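Local coordinates for protein 24-sterol C-methyltransferase (Haloferax volcanii, PDB 6F5Z) that is a putative S-adenosyl-L-methionine-dependent methyltransferase that forms a complex with the methyltransferase activator Trm112, at residues E167-F172 with L177-Q182; I190-A195 with R212-G217; D5-W10 with F113-D118. All coordinates share one frame; numbering follows the deposited sequence.

Interaction 1: residues E167-F172 with L177-Q182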
loop_
_atom_site.group_PDB
_atom_site.type_symbol
_atom_site.label_atom_id
_atom_site.label_comp_id
_atom_site.label_asym_id
_atom_site.label_seq_id
_atom_site.Cartn_x
_atom_site.Cartn_y
_atom_site.Cartn_z
ATOM N N GLU B 167 -2.456 -3.685 16.503
ATOM C CA GLU B 167 -1.136 -3.758 17.137
ATOM C C GLU B 167 0.010 -3.715 16.134
ATOM O O GLU B 167 1.071 -3.143 16.422
ATOM C CB GLU B 167 -1.028 -4.992 18.025
ATOM C CG GLU B 167 -1.779 -4.788 19.343
ATOM C CD GLU B 167 -1.995 -6.049 20.158
ATOM O OE1 GLU B 167 -2.175 -7.138 19.567
ATOM O OE2 GLU B 167 -2.047 -5.931 21.404
ATOM N N TYR B 168 -0.178 -4.323 14.933
ATOM C CA TYR B 168 0.862 -4.240 13.900
ATOM C C TYR B 168 0.985 -2.778 13.442
ATOM O O TYR B 168 2.097 -2.288 13.315
ATOM C CB TYR B 168 0.478 -5.094 12.675
ATOM C CG TYR B 168 1.049 -6.489 12.772
ATOM C CD1 TYR B 168 2.355 -6.760 12.364
ATOM C CD2 TYR B 168 0.297 -7.546 13.300
ATOM C CE1 TYR B 168 2.911 -8.031 12.504
ATOM C CE2 TYR B 168 0.837 -8.834 13.404
ATOM C CZ TYR B 168 2.156 -9.060 13.046
ATOM O OH TYR B 168 2.721 -10.297 13.199
ATOM N N ARG B 169 -0.135 -2.052 13.276
ATOM C CA ARG B 169 -0.022 -0.651 12.831
ATOM C C ARG B 169 0.677 0.192 13.904
ATOM O O ARG B 169 1.557 1.003 13.582
ATOM C CB ARG B 169 -1.407 -0.055 12.506
ATOM C CG ARG B 169 -2.152 -0.822 11.417
ATOM C CD ARG B 169 -3.332 -0.049 10.796
ATOM N NE ARG B 169 -4.283 0.445 11.795
ATOM C CZ ARG B 169 -5.276 -0.286 12.301
ATOM N NH1 ARG B 169 -5.407 -1.572 11.969
ATOM N NH2 ARG B 169 -6.134 0.252 13.164
ATOM N N GLU B 170 0.281 -0.015 15.177
ATOM C CA GLU B 170 0.875 0.738 16.268
ATOM C C GLU B 170 2.362 0.442 16.387
ATOM O O GLU B 170 3.156 1.361 16.575
ATOM C CB GLU B 170 0.162 0.396 17.589
ATOM C CG GLU B 170 -1.304 0.831 17.634
ATOM C CD GLU B 170 -2.202 0.138 18.655
ATOM O OE1 GLU B 170 -1.693 -0.651 19.483
ATOM O OE2 GLU B 170 -3.430 0.379 18.618
ATOM N N ALA B 171 2.762 -0.847 16.263
ATOM C CA ALA B 171 4.183 -1.200 16.403
ATOM C C ALA B 171 4.984 -0.587 15.251
ATOM O O ALA B 171 6.123 -0.164 15.459
ATOM C CB ALA B 171 4.340 -2.711 16.370
ATOM N N PHE B 172 4.433 -0.584 14.020
ATOM C CA PHE B 172 5.168 0.011 12.905
ATOM C C PHE B 172 5.409 1.492 13.188
ATOM O O PHE B 172 6.536 1.948 13.064
ATOM C CB PHE B 172 4.339 -0.103 11.623
ATOM C CG PHE B 172 4.569 -1.369 10.825
ATOM C CD1 PHE B 172 4.681 -2.599 11.461
ATOM C CD2 PHE B 172 4.571 -1.336 9.440
ATOM C CE1 PHE B 172 4.827 -3.792 10.713
ATOM C CE2 PHE B 172 4.776 -2.510 8.698
ATOM C CZ PHE B 172 4.871 -3.724 9.334
ATOM N N LEU B 177 8.112 3.667 11.315
ATOM C CA LEU B 177 7.627 3.425 9.955
ATOM C C LEU B 177 6.246 4.052 9.778
ATOM O O LEU B 177 5.390 3.927 10.662
ATOM C CB LEU B 177 7.472 1.900 9.712
ATOM C CG LEU B 177 8.763 1.094 9.816
ATOM C CD1 LEU B 177 8.485 -0.439 9.836
ATOM C CD2 LEU B 177 9.724 1.438 8.654
ATOM N N HIS B 178 5.991 4.642 8.615
ATOM C CA HIS B 178 4.634 5.131 8.333
ATOM C C HIS B 178 3.838 3.955 7.789
ATOM O O HIS B 178 4.344 3.236 6.938
ATOM C CB HIS B 178 4.665 6.174 7.215
ATOM C CG HIS B 178 5.470 7.387 7.543
ATOM N ND1 HIS B 178 6.456 7.848 6.682
ATOM C CD2 HIS B 178 5.397 8.198 8.619
ATOM C CE1 HIS B 178 6.936 8.944 7.254
ATOM N NE2 HIS B 178 6.337 9.189 8.423
ATOM N N VAL B 179 2.597 3.772 8.240
ATOM C CA VAL B 179 1.783 2.653 7.717
ATOM C C VAL B 179 1.095 3.132 6.444
ATOM O O VAL B 179 0.303 4.088 6.484
ATOM C CB VAL B 179 0.770 2.152 8.768
ATOM C CG1 VAL B 179 -0.129 1.056 8.209
ATOM C CG2 VAL B 179 1.481 1.659 10.024
ATOM N N ALA B 180 1.372 2.438 5.334
ATOM C CA ALA B 180 0.794 2.839 4.041
ATOM C C ALA B 180 -0.424 2.049 3.623
ATOM O O ALA B 180 -1.212 2.532 2.802
ATOM C CB ALA B 180 1.848 2.737 2.945
ATOM N N GLU B 181 -0.545 0.819 4.141
ATOM C CA GLU B 181 -1.594 -0.071 3.721
ATOM C C GLU B 181 -1.678 -1.185 4.727
ATOM O O GLU B 181 -0.652 -1.580 5.303
ATOM C CB GLU B 181 -1.180 -0.680 2.353
ATOM C CG GLU B 181 -2.293 -1.425 1.666
ATOM C CD GLU B 181 -2.110 -2.925 1.561
ATOM O OE1 GLU B 181 -2.523 -3.643 2.497
ATOM O OE2 GLU B 181 -1.604 -3.389 0.516
ATOM N N GLN B 182 -2.876 -1.701 4.926
ATOM C CA GLN B 182 -3.009 -2.910 5.735
ATOM C C GLN B 182 -4.211 -3.673 5.197
ATOM O O GLN B 182 -5.260 -3.062 4.984
ATOM C CB GLN B 182 -3.119 -2.616 7.214
ATOM C CG GLN B 182 -3.098 -3.944 8.000
ATOM C CD GLN B 182 -3.186 -3.722 9.485
ATOM O OE1 GLN B 182 -4.199 -3.151 9.932
ATOM N NE2 GLN B 182 -2.160 -4.140 10.255
#
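R169 and Q182 make the polar part of this contact. NH1 of the arginine donates to Q182 OE1 over 2.8 Å, within the plane of the amide carbonyl and close to that of the guanidinium, although the two groups stand nearly perpendicular, their planes 87° apart. CG and CD of the arginine lie against the amide, CD of R169 3.3 Å from Q182 OE1, and the bend at chi3 then turns the guanidinium so that NH1 meets OE1. Q182 reaches over as an extended chain, CG anti to the backbone N (chi1 -174°), and its NE2 is held by T221 OG1 and H165 O, so both ends of this buried amide are engaged and its rotation is fixed. NE of R169 pairs with E37 of the second subunit.

Helix 165-174 and strand 178-185 are joined by a short connection, and their segments 167-172 and 178-182 run at 138° to each other. The helix packs on the last strands of a Rossmann-like methyltransferase sheet, where 178-185 is the edge strand within the chain. The backbone link across this connection is L177 N to F172 O, 2.9 Å, with the donor above the carbonyl plane.

Apolar contacts fill the space between. L177 CD1 sits over one face of the F172 ring, off-centre, 4.0 Å from CD2 of F172. V179 CG2 touches both F172 CB, 3.7 Å away, and the carbonyl oxygen of R169.

Interaction 2: residues I190-A195 with R212-G217; sequences IDIPAA and RYRTFG
R214 reaches from helix 206-216 to the loop 190-195 and takes hold of the carbonyl oxygen of I190. From CB the chain turns at chi2 (-59°), which swings it round toward the loop. CG already comes within 4.2 Å of I192 CD1, and NE passes the same methyl at a similar distance. At CZ the guanidinium lies flat under I192 CD1, which sits over its centre, 3.6 Å from CZ. The two terminal nitrogens then close end-on upon one acceptor: NH1 is 2.9 Å and NH2 3.0 Å from I190 O, both with that oxygen in the guanidinium plane. NH1 comes in on a lone pair of the carbonyl, whereas NH2 approaches nearly along the C=O axis. NH1 is bonded to D187 O as well and also lies beside I190 CG2.

In this Rossmann-like methyltransferase fold the loop follows strand 178-185 and folds back over the helix that leads into strand 218-224, so the contact pins a surface excursion to the last helix of the chain. A methionine in place of R214 would probably leave the I190 and D187 carbonyl oxygens without their shared donor and the loop less firmly tied to the helix.

Next to the arginine, I190 covers the ring of Y213 in a CH-pi contact. Its CG2 lies over the face, 3.9 Å from the ring centroid and 25° off the normal, while CD1 extends to Y213 CZ at 3.7 Å. The opposite face of the ring is covered by R212 CG.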
loop_
_atom_site.group_PDB
_atom_site.type_symbol
_atom_site.label_atom_id
_atom_site.label_comp_id
_atom_site.label_asym_id
_atom_site.label_seq_id
_atom_site.Cartn_x
_atom_site.Cartn_y
_atom_site.Cartn_z
ATOM N N ILE B 190 -6.532 -22.964 -1.910
ATOM C CA ILE B 190 -6.675 -24.177 -1.107
ATOM C C ILE B 190 -8.075 -24.765 -1.282
ATOM O O ILE B 190 -9.077 -24.042 -1.236
ATOM C CB ILE B 190 -6.298 -23.929 0.391
ATOM C CG1 ILE B 190 -6.224 -25.266 1.154
ATOM C CG2 ILE B 190 -7.231 -22.901 1.052
ATOM C CD1 ILE B 190 -5.571 -25.194 2.564
ATOM N N ASP B 191 -8.124 -26.088 -1.524
ATOM C CA ASP B 191 -9.399 -26.773 -1.741
ATOM C C ASP B 191 -10.150 -26.905 -0.415
ATOM O O ASP B 191 -9.558 -27.228 0.615
ATOM C CB ASP B 191 -9.135 -28.185 -2.319
ATOM C CG ASP B 191 -10.395 -29.008 -2.571
ATOM O OD1 ASP B 191 -11.232 -28.579 -3.398
ATOM O OD2 ASP B 191 -10.541 -30.081 -1.938
ATOM N N ILE B 192 -11.433 -26.601 -0.446
ATOM C CA ILE B 192 -12.284 -26.738 0.734
ATOM C C ILE B 192 -13.302 -27.837 0.395
ATOM O O ILE B 192 -14.145 -27.627 -0.479
ATOM C CB ILE B 192 -12.942 -25.417 1.175
ATOM C CG1 ILE B 192 -11.811 -24.413 1.576
ATOM C CG2 ILE B 192 -13.903 -25.665 2.377
ATOM C CD1 ILE B 192 -12.301 -23.088 1.983
ATOM N N PRO B 193 -13.179 -29.026 1.026
ATOM C CA PRO B 193 -14.120 -30.123 0.702
ATOM C C PRO B 193 -15.574 -29.785 1.032
ATOM O O PRO B 193 -15.888 -28.851 1.772
ATOM C CB PRO B 193 -13.640 -31.277 1.605
ATOM C CG PRO B 193 -12.249 -30.944 2.015
ATOM C CD PRO B 193 -12.218 -29.430 2.074
ATOM N N ALA B 194 -16.480 -30.661 0.560
ATOM C CA ALA B 194 -17.892 -30.550 0.871
ATOM C C ALA B 194 -18.090 -30.722 2.378
ATOM O O ALA B 194 -17.270 -31.393 3.023
ATOM C CB ALA B 194 -18.648 -31.650 0.136
ATOM N N ALA B 195 -19.160 -30.146 2.942
ATOM C CA ALA B 195 -19.475 -30.203 4.376
ATOM C C ALA B 195 -19.513 -31.647 4.916
ATOM O O ALA B 195 -19.176 -31.851 6.083
ATOM C CB ALA B 195 -20.775 -29.469 4.698
ATOM N N ARG B 212 -11.158 -19.198 7.820
ATOM C CA ARG B 212 -9.695 -19.129 7.881
ATOM C C ARG B 212 -9.105 -18.621 6.560
ATOM O O ARG B 212 -8.259 -17.716 6.551
ATOM C CB ARG B 212 -9.066 -20.508 8.220
ATOM C CG ARG B 212 -7.557 -20.619 7.928
ATOM C CD ARG B 212 -6.724 -19.678 8.803
ATOM N NE ARG B 212 -5.319 -19.826 8.423
ATOM C CZ ARG B 212 -4.738 -19.131 7.441
ATOM N NH1 ARG B 212 -5.423 -18.212 6.768
ATOM N NH2 ARG B 212 -3.473 -19.370 7.111
ATOM N N TYR B 213 -9.514 -19.249 5.453
ATOM C CA TYR B 213 -8.849 -18.985 4.183
ATOM C C TYR B 213 -9.501 -17.944 3.308
ATOM O O TYR B 213 -8.770 -17.182 2.667
ATOM C CB TYR B 213 -8.647 -20.312 3.407
ATOM C CG TYR B 213 -7.697 -21.255 4.132
ATOM C CD1 TYR B 213 -6.343 -20.958 4.251
ATOM C CD2 TYR B 213 -8.151 -22.452 4.688
ATOM C CE1 TYR B 213 -5.478 -21.788 4.960
ATOM C CE2 TYR B 213 -7.282 -23.296 5.387
ATOM C CZ TYR B 213 -5.945 -22.965 5.506
ATOM O OH TYR B 213 -5.061 -23.781 6.176
ATOM N N ARG B 214 -10.841 -17.972 3.175
ATOM C CA ARG B 214 -11.512 -17.045 2.257
ATOM C C ARG B 214 -11.795 -15.720 2.933
ATOM O O ARG B 214 -11.842 -14.713 2.218
ATOM C CB ARG B 214 -12.828 -17.659 1.702
ATOM C CG ARG B 214 -12.677 -19.046 1.047
ATOM C CD ARG B 214 -11.718 -19.110 -0.140
ATOM N NE ARG B 214 -11.984 -20.297 -0.943
ATOM C CZ ARG B 214 -11.199 -21.374 -1.029
ATOM N NH1 ARG B 214 -10.020 -21.407 -0.398
ATOM N NH2 ARG B 214 -11.591 -22.432 -1.736
ATOM N N THR B 215 -11.961 -15.687 4.277
ATOM C CA THR B 215 -12.328 -14.456 4.978
ATOM C C THR B 215 -11.126 -13.785 5.615
ATOM O O THR B 215 -10.876 -12.617 5.324
ATOM C CB THR B 215 -13.449 -14.737 5.994
ATOM O OG1 THR B 215 -14.571 -15.312 5.316
ATOM C CG2 THR B 215 -13.908 -13.492 6.732
ATOM N N PHE B 216 -10.436 -14.471 6.531
ATOM C CA PHE B 216 -9.286 -13.876 7.241
ATOM C C PHE B 216 -8.050 -13.846 6.339
ATOM O O PHE B 216 -7.435 -12.801 6.133
ATOM C CB PHE B 216 -8.951 -14.675 8.514
ATOM C CG PHE B 216 -10.029 -14.703 9.579
ATOM C CD1 PHE B 216 -10.947 -13.673 9.685
ATOM C CD2 PHE B 216 -10.144 -15.783 10.455
ATOM C CE1 PHE B 216 -11.924 -13.666 10.693
ATOM C CE2 PHE B 216 -11.093 -15.765 11.493
ATOM C CZ PHE B 216 -11.981 -14.704 11.601
ATOM N N GLY B 217 -7.670 -14.996 5.813
ATOM C CA GLY B 217 -6.482 -15.066 4.961
ATOM C C GLY B 217 -5.210 -14.578 5.654
ATOM O O GLY B 217 -5.048 -14.708 6.878
#

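Interaction 3: residues D5-W10 with F113-D118; sequences DEFDAW and FYYAAD. With SAH (S-adenosyl-L-homocysteine), chain G.
The helix bearing F7 and the short 3-10 turn at 113-115 lie 11.0 Å apart, F7 CA to Y115 CA, beside the bound S-adenosyl-L-homocysteine, with the side chains of F7 and Y115 bridging the distance between them. This is the cofactor pocket of a Rossmann-like methyltransferase: the turn belongs to the loop that follows strand 104-110, while F7 comes from helix 3-11, near the N terminus, and closes over the ligand.

The two aromatic rings meet T-shaped. F7 points its edge at the face of Y115, the centroids 4.9 Å apart and the planes at 78°, with CZ of F7 standing over the centre of the tyrosine ring and 3.6 Å from Y115 CZ. In both residues CG is anti to the carbonyl carbon (chi1 -68° and -64°), which sends each ring across the gap toward the other. The second face of the tyrosine ring is backed by CE1 of Y114, so this ring is sandwiched between its sequence neighbour and F7.

F7 presents a face to the ligand ribose while its edge meets Y115. C2' of the cofactor product lies over that face, offset toward the rim and 3.4 Å from F7 CG, and CG of E6 covers the opposite face. E6 itself is fastened by its OE1 to the backbone N of S157. The ring of Y115 meets C8 of the ligand obliquely. Together the pair borders the ribose and the imidazole part of the base. D69, H23 and F94 are among the residues that hydrogen-bond the ligand. At the adenine, CB of Y115 lies 3.5 Å from SAH N7.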
loop_
_atom_site.group_PDB
_atom_site.type_symbol
_atom_site.label_atom_id
_atom_site.label_comp_id
_atom_site.label_asym_id
_atom_site.label_seq_id
_atom_site.Cartn_x
_atom_site.Cartn_y
_atom_site.Cartn_z
ATOM N N ASP B 5 17.028 -25.324 15.493
ATOM C CA ASP B 5 16.399 -26.537 16.039
ATOM C C ASP B 5 14.952 -26.670 15.541
ATOM O O ASP B 5 14.566 -27.739 15.055
ATOM C CB ASP B 5 16.416 -26.542 17.578
ATOM C CG ASP B 5 17.738 -26.933 18.222
ATOM O OD1 ASP B 5 18.480 -27.743 17.620
ATOM O OD2 ASP B 5 18.015 -26.451 19.347
ATOM N N GLU B 6 14.169 -25.576 15.646
ATOM C CA GLU B 6 12.761 -25.512 15.254
ATOM C C GLU B 6 12.556 -25.649 13.747
ATOM O O GLU B 6 11.579 -26.281 13.337
ATOM C CB GLU B 6 12.138 -24.190 15.738
ATOM C CG GLU B 6 10.641 -24.029 15.478
ATOM C CD GLU B 6 9.696 -24.750 16.424
ATOM O OE1 GLU B 6 10.025 -24.889 17.624
ATOM O OE2 GLU B 6 8.592 -25.127 15.970
ATOM N N PHE B 7 13.426 -25.018 12.921
ATOM C CA PHE B 7 13.165 -25.025 11.487
ATOM C C PHE B 7 14.003 -25.981 10.624
ATOM O O PHE B 7 13.748 -26.057 9.423
ATOM C CB PHE B 7 13.260 -23.589 10.943
ATOM C CG PHE B 7 12.122 -22.760 11.488
ATOM C CD1 PHE B 7 10.862 -22.812 10.901
ATOM C CD2 PHE B 7 12.299 -21.963 12.610
ATOM C CE1 PHE B 7 9.791 -22.082 11.444
ATOM C CE2 PHE B 7 11.237 -21.208 13.127
ATOM C CZ PHE B 7 10.001 -21.268 12.532
ATOM N N ASP B 8 14.941 -26.756 11.190
ATOM C CA ASP B 8 15.710 -27.682 10.335
ATOM C C ASP B 8 14.833 -28.795 9.751
ATOM O O ASP B 8 15.009 -29.152 8.579
ATOM C CB ASP B 8 16.960 -28.222 11.041
ATOM C CG ASP B 8 18.126 -27.229 11.150
ATOM O OD1 ASP B 8 18.025 -26.101 10.569
ATOM O OD2 ASP B 8 19.128 -27.561 11.833
ATOM N N ALA B 9 13.795 -29.254 10.503
ATOM C CA ALA B 9 12.861 -30.262 9.988
ATOM C C ALA B 9 12.004 -29.663 8.864
ATOM O O ALA B 9 11.564 -30.376 7.955
ATOM C CB ALA B 9 11.973 -30.776 11.112
ATOM N N TRP B 10 11.826 -28.328 8.884
ATOM C CA TRP B 10 11.077 -27.656 7.829
ATOM C C TRP B 10 11.916 -27.501 6.557
ATOM O O TRP B 10 11.355 -27.190 5.494
ATOM C CB TRP B 10 10.551 -26.313 8.318
ATOM C CG TRP B 10 9.386 -26.444 9.245
ATOM C CD1 TRP B 10 9.388 -26.259 10.594
ATOM C CD2 TRP B 10 8.049 -26.828 8.890
ATOM N NE1 TRP B 10 8.121 -26.455 11.101
ATOM C CE2 TRP B 10 7.278 -26.805 10.073
ATOM C CE3 TRP B 10 7.416 -27.151 7.674
ATOM C CZ2 TRP B 10 5.913 -27.126 10.085
ATOM C CZ3 TRP B 10 6.061 -27.455 7.684
ATOM C CH2 TRP B 10 5.327 -27.445 8.878
ATOM N N PHE B 113 7.888 -13.102 10.733
ATOM C CA PHE B 113 8.108 -11.992 11.650
ATOM C C PHE B 113 7.749 -12.284 13.098
ATOM O O PHE B 113 8.463 -11.827 13.995
ATOM C CB PHE B 113 7.384 -10.729 11.164
ATOM C CG PHE B 113 7.463 -9.560 12.112
ATOM C CD1 PHE B 113 8.586 -8.748 12.139
ATOM C CD2 PHE B 113 6.442 -9.320 13.030
ATOM C CE1 PHE B 113 8.658 -7.678 13.046
ATOM C CE2 PHE B 113 6.529 -8.270 13.953
ATOM C CZ PHE B 113 7.625 -7.457 13.942
ATOM N N TYR B 114 6.680 -13.035 13.289
ATOM C CA TYR B 114 6.160 -13.287 14.622
ATOM C C TYR B 114 7.027 -14.278 15.401
ATOM O O TYR B 114 6.725 -14.518 16.574
ATOM C CB TYR B 114 4.705 -13.692 14.550
ATOM C CG TYR B 114 4.432 -14.807 13.568
ATOM C CD1 TYR B 114 4.619 -16.137 13.927
ATOM C CD2 TYR B 114 3.912 -14.541 12.302
ATOM C CE1 TYR B 114 4.316 -17.177 13.057
ATOM C CE2 TYR B 114 3.630 -15.573 11.405
ATOM C CZ TYR B 114 3.811 -16.896 11.791
ATOM O OH TYR B 114 3.464 -17.937 10.951
ATOM N N TYR B 115 8.109 -14.808 14.807
ATOM C CA TYR B 115 9.037 -15.635 15.583
ATOM C C TYR B 115 10.164 -14.753 16.150
ATOM O O TYR B 115 11.001 -15.254 16.921
ATOM C CB TYR B 115 9.669 -16.721 14.688
ATOM C CG TYR B 115 8.687 -17.719 14.128
ATOM C CD1 TYR B 115 8.076 -18.667 14.951
ATOM C CD2 TYR B 115 8.401 -17.757 12.768
ATOM C CE1 TYR B 115 7.200 -19.618 14.429
ATOM C CE2 TYR B 115 7.482 -18.662 12.247
ATOM C CZ TYR B 115 6.890 -19.598 13.077
ATOM O OH TYR B 115 6.014 -20.529 12.554
ATOM N N ALA B 116 10.243 -13.455 15.763
ATOM C CA ALA B 116 11.320 -12.586 16.272
ATOM C C ALA B 116 11.298 -12.583 17.795
ATOM O O ALA B 116 10.213 -12.498 18.371
ATOM C CB ALA B 116 11.156 -11.161 15.765
ATOM N N ALA B 117 12.485 -12.632 18.429
ATOM C CA ALA B 117 12.588 -12.605 19.902
ATOM C C ALA B 117 12.144 -11.261 20.465
ATOM O O ALA B 117 11.562 -11.203 21.554
ATOM C CB ALA B 117 14.028 -12.916 20.333
ATOM N N ASP B 118 12.421 -10.170 19.727
ATOM C CA ASP B 118 12.081 -8.838 20.202
ATOM C C ASP B 118 11.528 -8.125 18.969
ATOM O O ASP B 118 12.253 -7.445 18.246
ATOM C CB ASP B 118 13.356 -8.186 20.753
ATOM C CG ASP B 118 13.236 -6.774 21.296
ATOM O OD1 ASP B 118 12.171 -6.160 21.135
ATOM O OD2 ASP B 118 14.236 -6.267 21.844
HETATM N N SAH G . 9.173 -16.978 4.124
HETATM C CA SAH G . 9.121 -18.449 3.908
HETATM C CB SAH G . 9.462 -19.304 5.192
HETATM C CG SAH G . 8.455 -19.114 6.322
HETATM S SD SAH G . 8.899 -20.153 7.763
HETATM C C SAH G . 7.746 -18.906 3.355
HETATM O O SAH G . 6.896 -17.938 3.147
HETATM O OXT SAH G . 7.502 -20.068 3.124
HETATM C "C5'" SAH G . 9.833 -19.020 8.818
HETATM C "C4'" SAH G . 11.275 -18.833 8.382
HETATM O "O4'" SAH G . 11.867 -17.820 9.237
HETATM C "C3'" SAH G . 12.094 -20.114 8.581
HETATM O "O3'" SAH G . 12.856 -20.461 7.425
HETATM C "C2'" SAH G . 12.900 -19.830 9.854
HETATM O "O2'" SAH G . 14.151 -20.508 9.947
HETATM C "C1'" SAH G . 13.075 -18.313 9.795
HETATM N N9 SAH G . 13.257 -17.670 11.099
HETATM C C8 SAH G . 12.426 -17.758 12.189
HETATM N N7 SAH G . 12.810 -17.036 13.214
HETATM C C5 SAH G . 13.973 -16.425 12.768
HETATM C C6 SAH G . 14.875 -15.528 13.384
HETATM N N6 SAH G . 14.759 -15.098 14.648
HETATM N N1 SAH G . 15.945 -15.112 12.660
HETATM C C2 SAH G . 16.106 -15.585 11.416
HETATM N N3 SAH G . 15.327 -16.428 10.732
HETATM C C4 SAH G . 14.261 -16.811 11.466
#

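Interaction 3 touches the S-adenosyl-L-homocysteine directly, and the other two lie farther from the ligand. Interaction 1 joins interaction 3 through the ring of Y168, whose CE1 packs against F113 CD2 at 3.8 Å, so helix 165-174 abuts the loop that carries Y115; the Y168 side chain is about 12 Å from the ligand. Interaction 2 touches neither: its nearest atoms are about 8 Å from those of interaction 3 and about 10 Å from those of interaction 1, and the Y213 side chain is about 13 Å from the ligand. Strand 178-185 nevertheless leads on to the loop of interaction 2, and strand 218-224, which follows its helix, pairs with strand 178-185.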